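Local coordinates for type IV secretion system protein VirB11 (Brucella suis, PDB 2GZA) that hydrolyses ATP as the hexameric VirB11 ATPase of a type IV secretion system, a machine that may be required to establish the bacterium's replication niche in its host, at residues I199-E209 / C248-A259; A241-L249 / E265-A273. All coordinates share one frame; numbering follows the deposited sequence.

Contact 1: I199-E209 / C248-A259; sequences IPFDQRLITIE and CLRMKPTRILLA
Ile206 lies opposite Ile256, and its N and O bond to Arg255 and Leu257 on either side of it, as two neighbouring parallel strands of the P-loop NTPase core, 205-209 and 255-258, pair at 19°. The backbone ladder alternates in the parallel manner: Ile206 N donates to Arg255 O, Leu257 N to Ile206 O at 2.8 Å, Ile208 N to Leu257 O, and Ala259 N to Ile208 O. At its start Arg204 O takes two donors, Thr254 N and Arg255 N. With OG1 turned beside its own backbone N (chi1 -39°), Thr254 also takes Arg204 N through its hydroxyl, OG1 to N 2.8 Å.

A second polar pair lies before the start of strand 205-209, on the Leu205 and Leu257 side. Arg255 NH1 reaches Gln203 OE1 at 3.2 Å on an in-plane lone pair, with amide and guanidinium only 28° from coplanar, and Ile199 CG1 lies over one guanidinium face. Val172 O takes NH2 and Gly279 O takes NE, three acceptors that would hold the guanidinium in one orientation.

Apolar contacts occupy both faces. Leu205 CD1 meets Leu257 CD1 at 3.9 Å on one; on the other, Ile206 CD1 presses on Met251 CB and Pro253 CB, and Ile208 CD1 touches Cys248 SG at 3.8 Å.

Strand 222-226 flanks 205-209 on the side away from 255-258, and Leu244 and Leu245 of helix 241-248 cover Ile208.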
loop_
_atom_site.group_PDB
_atom_site.type_symbol
_atom_site.label_atom_id
_atom_site.label_comp_id
_atom_site.label_asym_id
_atom_site.label_seq_id
_atom_site.Cartn_x
_atom_site.Cartn_y
_atom_site.Cartn_z
ATOM N N ILE C 199 32.033 13.254 28.799
ATOM C CA ILE C 199 32.790 13.029 27.571
ATOM C C ILE C 199 34.224 13.529 27.780
ATOM O O ILE C 199 34.419 14.633 28.286
ATOM C CB ILE C 199 32.129 13.732 26.345
ATOM C CG1 ILE C 199 30.648 13.349 26.239
ATOM C CG2 ILE C 199 32.870 13.396 25.042
ATOM C CD1 ILE C 199 29.848 14.168 25.256
ATOM N N PRO C 200 35.228 12.703 27.432
ATOM C CA PRO C 200 36.636 13.097 27.541
ATOM C C PRO C 200 36.904 14.394 26.791
ATOM O O PRO C 200 36.440 14.556 25.663
ATOM C CB PRO C 200 37.380 11.933 26.888
ATOM C CG PRO C 200 36.471 10.763 27.073
ATOM C CD PRO C 200 35.088 11.322 26.934
ATOM N N PHE C 201 37.644 15.297 27.426
ATOM C CA PHE C 201 37.812 16.668 26.963
ATOM C C PHE C 201 38.599 16.798 25.659
ATOM O O PHE C 201 38.630 17.872 25.054
ATOM C CB PHE C 201 38.468 17.512 28.059
ATOM C CG PHE C 201 37.678 17.556 29.342
ATOM C CD1 PHE C 201 38.328 17.611 30.562
ATOM C CD2 PHE C 201 36.280 17.538 29.330
ATOM C CE1 PHE C 201 37.606 17.657 31.750
ATOM C CE2 PHE C 201 35.553 17.579 30.515
ATOM C CZ PHE C 201 36.217 17.639 31.723
ATOM N N ASP C 202 39.221 15.708 25.226
ATOM C CA ASP C 202 40.051 15.715 24.019
ATOM C C ASP C 202 39.318 15.220 22.770
ATOM O O ASP C 202 39.914 15.096 21.692
ATOM C CB ASP C 202 41.335 14.903 24.243
ATOM C CG ASP C 202 41.070 13.424 24.485
ATOM O OD1 ASP C 202 39.933 13.056 24.854
ATOM O OD2 ASP C 202 42.014 12.623 24.303
ATOM N N GLN C 203 38.029 14.933 22.924
ATOM C CA GLN C 203 37.209 14.461 21.816
ATOM C C GLN C 203 36.554 15.621 21.081
ATOM O O GLN C 203 36.202 16.632 21.686
ATOM C CB GLN C 203 36.156 13.475 22.309
ATOM C CG GLN C 203 36.723 12.118 22.714
ATOM C CD GLN C 203 35.651 11.095 23.060
ATOM O OE1 GLN C 203 34.462 11.321 22.855
ATOM N NE2 GLN C 203 36.075 9.963 23.590
ATOM N N ARG C 204 36.404 15.478 19.774
ATOM C CA ARG C 204 35.813 16.525 18.961
ATOM C C ARG C 204 34.284 16.432 19.000
ATOM O O ARG C 204 33.725 15.387 18.679
ATOM C CB ARG C 204 36.341 16.444 17.526
ATOM C CG ARG C 204 35.726 17.466 16.589
ATOM C CD ARG C 204 36.497 17.573 15.302
ATOM N NE ARG C 204 36.334 18.900 14.715
ATOM C CZ ARG C 204 35.755 19.139 13.547
ATOM N NH1 ARG C 204 35.290 18.142 12.809
ATOM N NH2 ARG C 204 35.662 20.377 13.108
ATOM N N LEU C 205 33.624 17.526 19.385
ATOM C CA LEU C 205 32.161 17.542 19.526
ATOM C C LEU C 205 31.497 18.557 18.611
ATOM O O LEU C 205 32.012 19.649 18.387
ATOM C CB LEU C 205 31.732 17.801 20.977
ATOM C CG LEU C 205 32.376 16.982 22.098
ATOM C CD1 LEU C 205 31.784 17.359 23.448
ATOM C CD2 LEU C 205 32.221 15.503 21.857
ATOM N N ILE C 206 30.345 18.177 18.082
ATOM C CA ILE C 206 29.535 19.072 17.281
ATOM C C ILE C 206 28.104 19.083 17.830
ATOM O O ILE C 206 27.469 18.038 17.925
ATOM C CB ILE C 206 29.582 18.683 15.781
ATOM C CG1 ILE C 206 31.041 18.693 15.279
ATOM C CG2 ILE C 206 28.691 19.615 14.961
ATOM C CD1 ILE C 206 31.234 18.446 13.793
ATOM N N THR C 207 27.625 20.263 18.220
ATOM C CA THR C 207 26.267 20.415 18.721
ATOM C C THR C 207 25.380 20.923 17.610
ATOM O O THR C 207 25.820 21.716 16.785
ATOM C CB THR C 207 26.169 21.383 19.928
ATOM O OG1 THR C 207 26.661 22.676 19.561
ATOM C CG2 THR C 207 26.952 20.852 21.104
ATOM N N ILE C 208 24.137 20.449 17.594
ATOM C CA ILE C 208 23.128 20.912 16.647
ATOM C C ILE C 208 21.924 21.400 17.429
ATOM O O ILE C 208 21.236 20.616 18.083
ATOM C CB ILE C 208 22.687 19.801 15.661
ATOM C CG1 ILE C 208 23.877 19.295 14.842
ATOM C CG2 ILE C 208 21.605 20.332 14.723
ATOM C CD1 ILE C 208 23.687 17.940 14.226
ATOM N N GLU C 209 21.670 22.699 17.363
ATOM C CA GLU C 209 20.588 23.276 18.141
ATOM C C GLU C 209 19.895 24.445 17.458
ATOM O O GLU C 209 20.364 24.949 16.438
ATOM C CB GLU C 209 21.072 23.622 19.550
ATOM C CG GLU C 209 22.292 24.467 19.596
ATOM C CD GLU C 209 23.021 24.399 20.920
ATOM O OE1 GLU C 209 22.419 23.971 21.929
ATOM O OE2 GLU C 209 24.205 24.801 20.950
ATOM N N CYS C 248 27.514 16.991 9.430
ATOM C CA CYS C 248 28.398 16.373 10.418
ATOM C C CYS C 248 29.179 15.179 9.895
ATOM O O CYS C 248 30.315 14.951 10.318
ATOM C CB CYS C 248 27.610 15.972 11.661
ATOM S SG CYS C 248 27.108 17.391 12.626
ATOM N N LEU C 249 28.576 14.425 8.975
ATOM C CA LEU C 249 29.233 13.268 8.368
ATOM C C LEU C 249 30.546 13.654 7.678
ATOM O O LEU C 249 31.467 12.839 7.568
ATOM C CB LEU C 249 28.299 12.569 7.374
ATOM C CG LEU C 249 26.952 12.020 7.865
ATOM C CD1 LEU C 249 26.126 11.507 6.709
ATOM C CD2 LEU C 249 27.111 10.938 8.930
ATOM N N ARG C 250 30.628 14.905 7.238
ATOM C CA ARG C 250 31.806 15.409 6.538
ATOM C C ARG C 250 32.702 16.311 7.385
ATOM O O ARG C 250 33.663 16.880 6.879
ATOM C CB ARG C 250 31.388 16.162 5.284
ATOM C CG ARG C 250 30.608 15.331 4.305
ATOM C CD ARG C 250 30.671 15.929 2.931
ATOM N NE ARG C 250 30.393 14.921 1.917
ATOM C CZ ARG C 250 29.181 14.734 1.385
ATOM N NH1 ARG C 250 28.152 15.490 1.778
ATOM N NH2 ARG C 250 28.995 13.796 0.473
ATOM N N MET C 251 32.369 16.472 8.660
ATOM C CA MET C 251 33.279 17.131 9.604
ATOM C C MET C 251 33.898 15.929 10.279
ATOM O O MET C 251 33.690 14.884 9.840
ATOM C CB MET C 251 32.520 18.071 10.526
ATOM C CG MET C 251 31.937 19.241 9.749
ATOM S SD MET C 251 30.489 19.999 10.494
ATOM C CE MET C 251 29.646 20.490 9.025
ATOM N N LYS C 252 34.688 15.955 11.292
ATOM C CA LYS C 252 35.204 14.646 11.684
ATOM C C LYS C 252 34.935 14.548 13.157
ATOM O O LYS C 252 35.870 14.548 13.942
ATOM C CB LYS C 252 36.701 14.539 11.332
ATOM C CG LYS C 252 37.425 13.266 11.783
ATOM C CD LYS C 252 37.552 12.211 10.688
ATOM C CE LYS C 252 38.381 11.039 11.194
ATOM N NZ LYS C 252 38.849 10.141 10.104
ATOM N N PRO C 253 33.645 14.498 13.547
ATOM C CA PRO C 253 33.385 14.606 14.966
ATOM C C PRO C 253 33.628 13.271 15.643
ATOM O O PRO C 253 33.604 12.235 14.987
ATOM C CB PRO C 253 31.904 14.988 15.024
ATOM C CG PRO C 253 31.307 14.378 13.807
ATOM C CD PRO C 253 32.403 14.310 12.771
ATOM N N THR C 254 33.895 13.308 16.939
ATOM C CA THR C 254 33.920 12.101 17.727
ATOM C C THR C 254 32.472 11.776 18.111
ATOM O O THR C 254 32.030 10.643 17.932
ATOM C CB THR C 254 34.816 12.233 18.967
ATOM O OG1 THR C 254 35.999 12.971 18.636
ATOM C CG2 THR C 254 35.207 10.863 19.477
ATOM N N ARG C 255 31.738 12.762 18.624
ATOM C CA ARG C 255 30.295 12.603 18.818
ATOM C C ARG C 255 29.479 13.790 18.327
ATOM O O ARG C 255 29.974 14.925 18.261
ATOM C CB ARG C 255 29.902 12.234 20.257
ATOM C CG ARG C 255 30.882 12.614 21.349
ATOM C CD ARG C 255 31.506 11.367 21.973
ATOM N NE ARG C 255 30.543 10.683 22.830
ATOM C CZ ARG C 255 30.853 9.862 23.827
ATOM N NH1 ARG C 255 32.115 9.599 24.121
ATOM N NH2 ARG C 255 29.886 9.306 24.536
ATOM N N ILE C 256 28.230 13.499 17.972
ATOM C CA ILE C 256 27.274 14.500 17.530
ATOM C C ILE C 256 26.227 14.677 18.610
ATOM O O ILE C 256 25.654 13.700 19.093
ATOM C CB ILE C 256 26.625 14.083 16.195
ATOM C CG1 ILE C 256 27.702 13.960 15.114
ATOM C CG2 ILE C 256 25.584 15.093 15.765
ATOM C CD1 ILE C 256 27.418 12.936 14.035
ATOM N N LEU C 257 26.003 15.926 19.000
ATOM C CA LEU C 257 25.102 16.245 20.091
ATOM C C LEU C 257 23.958 17.086 19.561
ATOM O O LEU C 257 24.035 18.312 19.518
ATOM C CB LEU C 257 25.858 16.936 21.222
ATOM C CG LEU C 257 27.104 16.185 21.706
ATOM C CD1 LEU C 257 27.993 17.093 22.559
ATOM C CD2 LEU C 257 26.732 14.907 22.456
ATOM N N LEU C 258 22.912 16.395 19.119
ATOM C CA LEU C 258 21.667 17.021 18.692
ATOM C C LEU C 258 20.840 17.337 19.929
ATOM O O LEU C 258 20.470 16.428 20.667
ATOM C CB LEU C 258 20.883 16.061 17.800
ATOM C CG LEU C 258 20.050 16.548 16.607
ATOM C CD1 LEU C 258 18.939 15.551 16.338
ATOM C CD2 LEU C 258 19.467 17.940 16.767
ATOM N N ALA C 259 20.552 18.614 20.151
ATOM C CA ALA C 259 19.793 19.035 21.324
ATOM C C ALA C 259 18.509 18.229 21.496
ATOM O O ALA C 259 18.234 17.717 22.577
ATOM C CB ALA C 259 19.484 20.521 21.261
#

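Contact 2: A241-L249 / E265-A273; sequences AATLLRSCL and EAYDFINVA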
loop_
_atom_site.group_PDB
_atom_site.type_symbol
_atom_site.label_atom_id
_atom_site.label_comp_id
_atom_site.label_asym_id
_atom_site.label_seq_id
_atom_site.Cartn_x
_atom_site.Cartn_y
_atom_site.Cartn_z
ATOM N N ALA C 241 17.733 20.829 11.140
ATOM C CA ALA C 241 18.474 19.894 11.975
ATOM C C ALA C 241 18.969 18.718 11.146
ATOM O O ALA C 241 20.035 18.167 11.413
ATOM C CB ALA C 241 17.616 19.404 13.138
ATOM N N ALA C 242 18.187 18.337 10.139
ATOM C CA ALA C 242 18.531 17.208 9.284
ATOM C C ALA C 242 19.731 17.502 8.376
ATOM O O ALA C 242 20.636 16.680 8.260
ATOM C CB ALA C 242 17.330 16.758 8.464
ATOM N N THR C 243 19.739 18.669 7.742
ATOM C CA THR C 243 20.854 19.052 6.877
ATOM C C THR C 243 22.152 19.198 7.677
ATOM O O THR C 243 23.238 18.844 7.187
ATOM C CB THR C 243 20.573 20.345 6.092
ATOM O OG1 THR C 243 20.339 21.422 7.008
ATOM C CG2 THR C 243 19.359 20.177 5.173
ATOM N N LEU C 244 22.031 19.699 8.906
ATOM C CA LEU C 244 23.174 19.802 9.799
ATOM C C LEU C 244 23.717 18.430 10.202
ATOM O O LEU C 244 24.939 18.242 10.287
ATOM C CB LEU C 244 22.824 20.629 11.026
ATOM C CG LEU C 244 23.078 22.134 11.024
ATOM C CD1 LEU C 244 23.424 22.719 9.654
ATOM C CD2 LEU C 244 21.889 22.863 11.657
ATOM N N LEU C 245 22.820 17.475 10.443
ATOM C CA LEU C 245 23.240 16.109 10.745
ATOM C C LEU C 245 24.037 15.525 9.580
ATOM O O LEU C 245 25.060 14.881 9.784
ATOM C CB LEU C 245 22.058 15.199 11.095
ATOM C CG LEU C 245 21.550 15.155 12.544
ATOM C CD1 LEU C 245 20.149 14.558 12.610
ATOM C CD2 LEU C 245 22.489 14.388 13.472
ATOM N N ARG C 246 23.579 15.763 8.357
ATOM C CA ARG C 246 24.294 15.282 7.172
ATOM C C ARG C 246 25.630 15.987 6.999
ATOM O O ARG C 246 26.615 15.381 6.581
ATOM C CB ARG C 246 23.436 15.400 5.908
ATOM C CG ARG C 246 22.441 14.236 5.762
ATOM C CD ARG C 246 21.517 14.362 4.544
ATOM N NE ARG C 246 20.141 14.720 4.914
ATOM C CZ ARG C 246 19.549 15.870 4.600
ATOM N NH1 ARG C 246 20.199 16.792 3.899
ATOM N NH2 ARG C 246 18.296 16.101 4.982
ATOM N N SER C 247 25.662 17.266 7.343
ATOM C CA SER C 247 26.891 18.032 7.315
ATOM C C SER C 247 27.947 17.438 8.254
ATOM O O SER C 247 29.123 17.369 7.902
ATOM C CB SER C 247 26.604 19.488 7.659
ATOM O OG SER C 247 27.703 20.313 7.311
ATOM N N CYS C 248 27.514 16.991 9.430
ATOM C CA CYS C 248 28.398 16.373 10.418
ATOM C C CYS C 248 29.179 15.179 9.895
ATOM O O CYS C 248 30.315 14.951 10.318
ATOM C CB CYS C 248 27.610 15.972 11.661
ATOM S SG CYS C 248 27.108 17.391 12.626
ATOM N N LEU C 249 28.576 14.425 8.975
ATOM C CA LEU C 249 29.233 13.268 8.368
ATOM C C LEU C 249 30.546 13.654 7.678
ATOM O O LEU C 249 31.467 12.839 7.568
ATOM C CB LEU C 249 28.299 12.569 7.374
ATOM C CG LEU C 249 26.952 12.020 7.865
ATOM C CD1 LEU C 249 26.126 11.507 6.709
ATOM C CD2 LEU C 249 27.111 10.938 8.930
ATOM N N GLU C 265 14.105 14.532 11.306
ATOM C CA GLU C 265 15.542 14.332 11.595
ATOM C C GLU C 265 15.796 12.974 12.224
ATOM O O GLU C 265 16.897 12.428 12.091
ATOM C CB GLU C 265 16.118 15.369 12.560
ATOM C CG GLU C 265 15.394 16.665 12.635
ATOM C CD GLU C 265 14.138 16.563 13.440
ATOM O OE1 GLU C 265 14.213 16.253 14.648
ATOM O OE2 GLU C 265 13.072 16.803 12.848
ATOM N N ALA C 266 14.799 12.451 12.941
ATOM C CA ALA C 266 14.936 11.169 13.629
ATOM C C ALA C 266 15.480 10.093 12.711
ATOM O O ALA C 266 16.255 9.250 13.135
ATOM C CB ALA C 266 13.616 10.729 14.226
ATOM N N TYR C 267 15.074 10.134 11.448
ATOM C CA TYR C 267 15.526 9.165 10.459
ATOM C C TYR C 267 16.993 9.384 10.073
ATOM O O TYR C 267 17.751 8.420 9.921
ATOM C CB TYR C 267 14.638 9.204 9.219
ATOM C CG TYR C 267 15.025 8.209 8.149
ATOM C CD1 TYR C 267 14.572 6.899 8.199
ATOM C CD2 TYR C 267 15.842 8.577 7.087
ATOM C CE1 TYR C 267 14.925 5.985 7.222
ATOM C CE2 TYR C 267 16.202 7.668 6.102
ATOM C CZ TYR C 267 15.736 6.373 6.180
ATOM O OH TYR C 267 16.076 5.451 5.214
ATOM N N ASP C 268 17.381 10.639 9.895
ATOM C CA ASP C 268 18.767 10.971 9.630
ATOM C C ASP C 268 19.620 10.611 10.841
ATOM O O ASP C 268 20.730 10.121 10.674
ATOM C CB ASP C 268 18.892 12.441 9.274
ATOM C CG ASP C 268 18.043 12.812 8.084
ATOM O OD1 ASP C 268 16.903 13.288 8.294
ATOM O OD2 ASP C 268 18.509 12.609 6.938
ATOM N N PHE C 269 19.092 10.828 12.047
ATOM C CA PHE C 269 19.781 10.471 13.282
ATOM C C PHE C 269 20.095 8.983 13.277
ATOM O O PHE C 269 21.233 8.578 13.523
ATOM C CB PHE C 269 18.923 10.824 14.509
ATOM C CG PHE C 269 19.616 10.592 15.821
ATOM C CD1 PHE C 269 20.451 11.560 16.359
ATOM C CD2 PHE C 269 19.423 9.412 16.522
ATOM C CE1 PHE C 269 21.091 11.356 17.579
ATOM C CE2 PHE C 269 20.060 9.193 17.734
ATOM C CZ PHE C 269 20.899 10.172 18.265
ATOM N N ILE C 270 19.080 8.172 12.996
ATOM C CA ILE C 270 19.218 6.721 12.905
ATOM C C ILE C 270 20.296 6.348 11.908
ATOM O O ILE C 270 21.111 5.462 12.155
ATOM C CB ILE C 270 17.881 6.039 12.511
ATOM C CG1 ILE C 270 16.926 5.995 13.700
ATOM C CG2 ILE C 270 18.101 4.611 11.989
ATOM C CD1 ILE C 270 15.513 5.548 13.334
ATOM N N ASN C 271 20.318 7.035 10.781
ATOM C CA ASN C 271 21.319 6.713 9.773
ATOM C C ASN C 271 22.702 7.198 10.081
ATOM O O ASN C 271 23.682 6.570 9.671
ATOM C CB ASN C 271 20.918 7.184 8.387
ATOM C CG ASN C 271 20.371 6.061 7.553
ATOM O OD1 ASN C 271 21.005 5.012 7.398
ATOM N ND2 ASN C 271 19.172 6.261 7.020
ATOM N N VAL C 272 22.803 8.312 10.802
ATOM C CA VAL C 272 24.103 8.787 11.236
ATOM C C VAL C 272 24.674 7.768 12.238
ATOM O O VAL C 272 25.833 7.352 12.128
ATOM C CB VAL C 272 23.999 10.191 11.853
ATOM C CG1 VAL C 272 25.259 10.535 12.632
ATOM C CG2 VAL C 272 23.737 11.220 10.757
ATOM N N ALA C 273 23.841 7.358 13.189
ATOM C CA ALA C 273 24.250 6.429 14.242
ATOM C C ALA C 273 24.558 5.035 13.708
ATOM O O ALA C 273 25.516 4.388 14.141
ATOM C CB ALA C 273 23.187 6.345 15.323
#
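Two nearly parallel helices, 241-248 and 265-274, lie side by side in the P-loop NTPase domain, joined through strand 255-258 in a helix-strand-helix succession. The axes of 241-248 and 265-273 approach to 8.9 Å, 13° from parallel, and one knob-into-hole contact sits between them. Leu245 is the knob: it enters a hole formed by Glu265, Asp268, Phe269 and Val272, and its CD1 lies 3.9 Å from Glu265 O, against the backbone of the opposing helix. Small residues bring the N-terminal ends together, Ala241 CB touching Glu265 CG at 3.6 Å and Ala242 CB resting against Asp268 OD1. The carboxylate of Glu265 turns away, its OE1 taking the backbone N-H groups of Arg262 and Gly263. At the other end Leu249 CD2 meets Val272 CG2 at 3.8 Å, and Leu249 also packs on Thr184 of the second subunit. Asn271 OD1 accepts Arg295 NE of that subunit. One weak salt bridge spans the more exposed flank. The guanidinium of Arg246, its chain bent at chi3 (-107°), lies over Ala242 O of its own helix and presents its edge to the carboxylate of Asp268, the two planes 59° apart: Arg246 NE points almost straight at Asp268 OD2, 3.3 Å away.

In the fold
Contacts 1 and 2 are two layers of one alpha/beta unit, their centres about 12 Å apart: the helix pair lies on the sheet face that carries Ile206, Ile208, Ile256 and Leu258. Ile256 CD1 reaches Val272 CG1 at 3.5 Å. Leu245 CD2 meets Ile208 CD1 at 3.8 Å and Ile256 CG2 at 3.9 Å, and the leucine that packs between the helices thus touches both strands. The segments alternate along the chain; both contacts include Cys248, which touches strand 205-209, and Leu249, which touches the other helix. The side chain of Ala259 in contact 1 is about 6 Å from that of Thr189 in the predicted ATP site; contact 2 lies away from the predicted site of its own chain. Contact 1 also reaches the second subunit, where Lys252 NZ makes a weak hydrogen bond to Gly185 O of that chain.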